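Side-chain contact in secreted effector protein sseI (Salmonella enterica subsp. enterica serovar Typhimurium, PDB 4G29), which is a virulence factor whose catalytic domain belongs to the cysteine protease superfamily and probably acts through a cysteine-based active site: residues N51-K56 and Y92-S97. Residues are numbered along the deposited sequence; the frame is centred on the assembly and turned at random.
Sequences NFMNEK and YVFDVS
Met-53, a selenomethionine here, lies across the ring of Phe-94 with its selenoether arm, and the two side chains run past each other in opposite directions. Its CG sits over the middle of one ring face, 3.8 Å from the centroid of the Phe-94 ring and only 5° off the normal, a CH-pi contact. The selenium is displaced toward the rim: SE comes within 3.6 Å of Phe-94 CD1, and its line to the centroid leans 32° from the normal, an oblique Met-aromatic contact. An extended chi2 carries SE outward along the arm; the bend at chi3 (65°) turns CE along the rim, over the CD1-CE1 side, 3.6 Å from Phe-94 CD1. A long, unbranched and polarisable side chain suits this place, since its atoms can follow the broad, flat, apolar face that Phe-94 offers. Phe-52 adds a lighter touch, its CE2 meeting Phe-94 CE2 at 4.1 Å, with the two side chains crossing at about a right angle; an apolar ring suits this partly exposed edge. Lys-56 CG lies over one face of the Phe-52 ring, toward its rim. No hydrogen bond links the segments. The contact fastens the C-terminal turn of helix 42-55 to strand 90-95 of the antiparallel sheet, in a papain-like fold. Asp-95, next along the strand, is hydrogen-bonded to His-80 in what may be a Cys-His-Asp triad with Cys-42, at the start of the same helix. Around Phe-94, Phe-58 packs edge-to-face and Tyr-21 reaches in from helix 18-26, while Met-53 also touches Val-83 on neighbouring strand 78-87.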
loop_
_atom_site.group_PDB
_atom_site.type_symbol
_atom_site.label_atom_id
_atom_site.label_comp_id
_atom_site.label_asym_id
_atom_site.label_seq_id
_atom_site.Cartn_x
_atom_site.Cartn_y
_atom_site.Cartn_z
ATOM N N ASN A 51 -5.292 -5.013 -13.415
ATOM C CA ASN A 51 -5.700 -5.078 -14.826
ATOM C C ASN A 51 -5.192 -3.864 -15.606
ATOM O O ASN A 51 -4.738 -3.990 -16.735
ATOM C CB ASN A 51 -7.223 -5.147 -14.925
ATOM C CG ASN A 51 -7.791 -6.473 -14.446
ATOM O OD1 ASN A 51 -7.045 -7.435 -14.165
ATOM N ND2 ASN A 51 -9.114 -6.537 -14.327
ATOM N N PHE A 52 -5.340 -2.693 -15.001
ATOM C CA PHE A 52 -4.894 -1.439 -15.594
ATOM C C PHE A 52 -3.391 -1.468 -15.898
ATOM O O PHE A 52 -2.948 -1.147 -17.004
ATOM C CB PHE A 52 -5.236 -0.249 -14.702
ATOM C CG PHE A 52 -4.826 1.062 -15.293
ATOM C CD1 PHE A 52 -5.619 1.691 -16.229
ATOM C CD2 PHE A 52 -3.600 1.641 -14.965
ATOM C CE1 PHE A 52 -5.205 2.900 -16.789
ATOM C CE2 PHE A 52 -3.177 2.820 -15.557
ATOM C CZ PHE A 52 -3.987 3.450 -16.441
HETATM N N MSE A 53 -2.612 -1.812 -14.889
HETATM C CA MSE A 53 -1.169 -1.864 -15.022
HETATM C C MSE A 53 -0.718 -2.853 -16.097
HETATM O O MSE A 53 0.175 -2.536 -16.924
HETATM C CB MSE A 53 -0.549 -2.192 -13.642
HETATM C CG MSE A 53 -0.773 -1.098 -12.585
HETATM SE SE MSE A 53 -0.006 -1.686 -10.925
HETATM C CE MSE A 53 1.803 -1.732 -11.441
ATOM N N ASN A 54 -1.364 -4.001 -16.164
ATOM C CA ASN A 54 -1.009 -5.035 -17.099
ATOM C C ASN A 54 -1.265 -4.532 -18.499
ATOM O O ASN A 54 -0.451 -4.693 -19.400
ATOM C CB ASN A 54 -1.773 -6.323 -16.801
ATOM C CG ASN A 54 -1.612 -7.336 -17.873
ATOM O OD1 ASN A 54 -0.569 -7.969 -17.992
ATOM N ND2 ASN A 54 -2.650 -7.505 -18.678
ATOM N N GLU A 55 -2.387 -3.856 -18.670
ATOM C CA GLU A 55 -2.723 -3.387 -19.999
ATOM C C GLU A 55 -1.799 -2.205 -20.436
ATOM O O GLU A 55 -1.589 -1.961 -21.603
ATOM C CB GLU A 55 -4.203 -3.068 -20.046
ATOM C CG GLU A 55 -4.735 -3.081 -21.472
ATOM C CD GLU A 55 -4.637 -1.733 -22.105
ATOM O OE1 GLU A 55 -4.555 -0.743 -21.319
ATOM O OE2 GLU A 55 -4.627 -1.659 -23.363
ATOM N N LYS A 56 -1.189 -1.529 -19.481
ATOM C CA LYS A 56 -0.236 -0.495 -19.760
ATOM C C LYS A 56 1.170 -1.039 -20.014
ATOM O O LYS A 56 2.070 -0.250 -20.349
ATOM C CB LYS A 56 -0.240 0.562 -18.666
ATOM C CG LYS A 56 -1.459 1.480 -18.604
ATOM C CD LYS A 56 -1.943 1.908 -19.989
ATOM C CE LYS A 56 -3.240 2.648 -19.955
ATOM N NZ LYS A 56 -3.761 3.041 -21.327
ATOM N N TYR A 92 7.315 -0.079 -9.687
ATOM C CA TYR A 92 6.419 1.017 -9.313
ATOM C C TYR A 92 5.240 0.490 -8.471
ATOM O O TYR A 92 4.781 -0.631 -8.659
ATOM C CB TYR A 92 5.925 1.698 -10.608
ATOM C CG TYR A 92 7.080 2.310 -11.350
ATOM C CD1 TYR A 92 7.531 3.593 -11.049
ATOM C CD2 TYR A 92 7.802 1.555 -12.257
ATOM C CE1 TYR A 92 8.604 4.138 -11.730
ATOM C CE2 TYR A 92 8.867 2.074 -12.908
ATOM C CZ TYR A 92 9.273 3.373 -12.636
ATOM O OH TYR A 92 10.361 3.933 -13.292
ATOM N N VAL A 93 4.796 1.316 -7.548
ATOM C CA VAL A 93 3.691 1.003 -6.672
ATOM C C VAL A 93 2.563 1.959 -7.019
ATOM O O VAL A 93 2.736 3.167 -6.978
ATOM C CB VAL A 93 4.055 1.130 -5.208
ATOM C CG1 VAL A 93 2.894 0.661 -4.328
ATOM C CG2 VAL A 93 5.320 0.283 -4.896
ATOM N N PHE A 94 1.432 1.386 -7.409
ATOM C CA PHE A 94 0.164 2.095 -7.526
ATOM C C PHE A 94 -0.579 1.907 -6.204
ATOM O O PHE A 94 -0.965 0.771 -5.812
ATOM C CB PHE A 94 -0.640 1.543 -8.697
ATOM C CG PHE A 94 -0.210 2.027 -10.060
ATOM C CD1 PHE A 94 1.041 1.726 -10.586
ATOM C CD2 PHE A 94 -1.150 2.647 -10.898
ATOM C CE1 PHE A 94 1.406 2.140 -11.897
ATOM C CE2 PHE A 94 -0.833 3.015 -12.154
ATOM C CZ PHE A 94 0.470 2.798 -12.672
ATOM N N ASP A 95 -0.780 3.010 -5.501
ATOM C CA ASP A 95 -1.451 2.994 -4.216
ATOM C C ASP A 95 -2.449 4.135 -4.203
ATOM O O ASP A 95 -2.259 5.154 -3.528
ATOM C CB ASP A 95 -0.394 3.121 -3.103
ATOM C CG ASP A 95 -0.963 3.011 -1.684
ATOM O OD1 ASP A 95 -2.176 2.830 -1.525
ATOM O OD2 ASP A 95 -0.137 3.117 -0.732
ATOM N N VAL A 96 -3.495 3.949 -4.996
ATOM C CA VAL A 96 -4.470 4.988 -5.267
ATOM C C VAL A 96 -5.499 5.224 -4.135
ATOM O O VAL A 96 -6.328 6.107 -4.261
ATOM C CB VAL A 96 -5.161 4.828 -6.643
ATOM C CG1 VAL A 96 -4.122 4.675 -7.804
ATOM C CG2 VAL A 96 -6.105 3.636 -6.683
ATOM N N SER A 97 -5.419 4.461 -3.050
ATOM C CA SER A 97 -6.249 4.694 -1.873
ATOM C C SER A 97 -5.446 5.024 -0.611
ATOM O O SER A 97 -5.989 4.967 0.495
ATOM C CB SER A 97 -7.181 3.529 -1.628
ATOM O OG SER A 97 -6.514 2.348 -1.264
#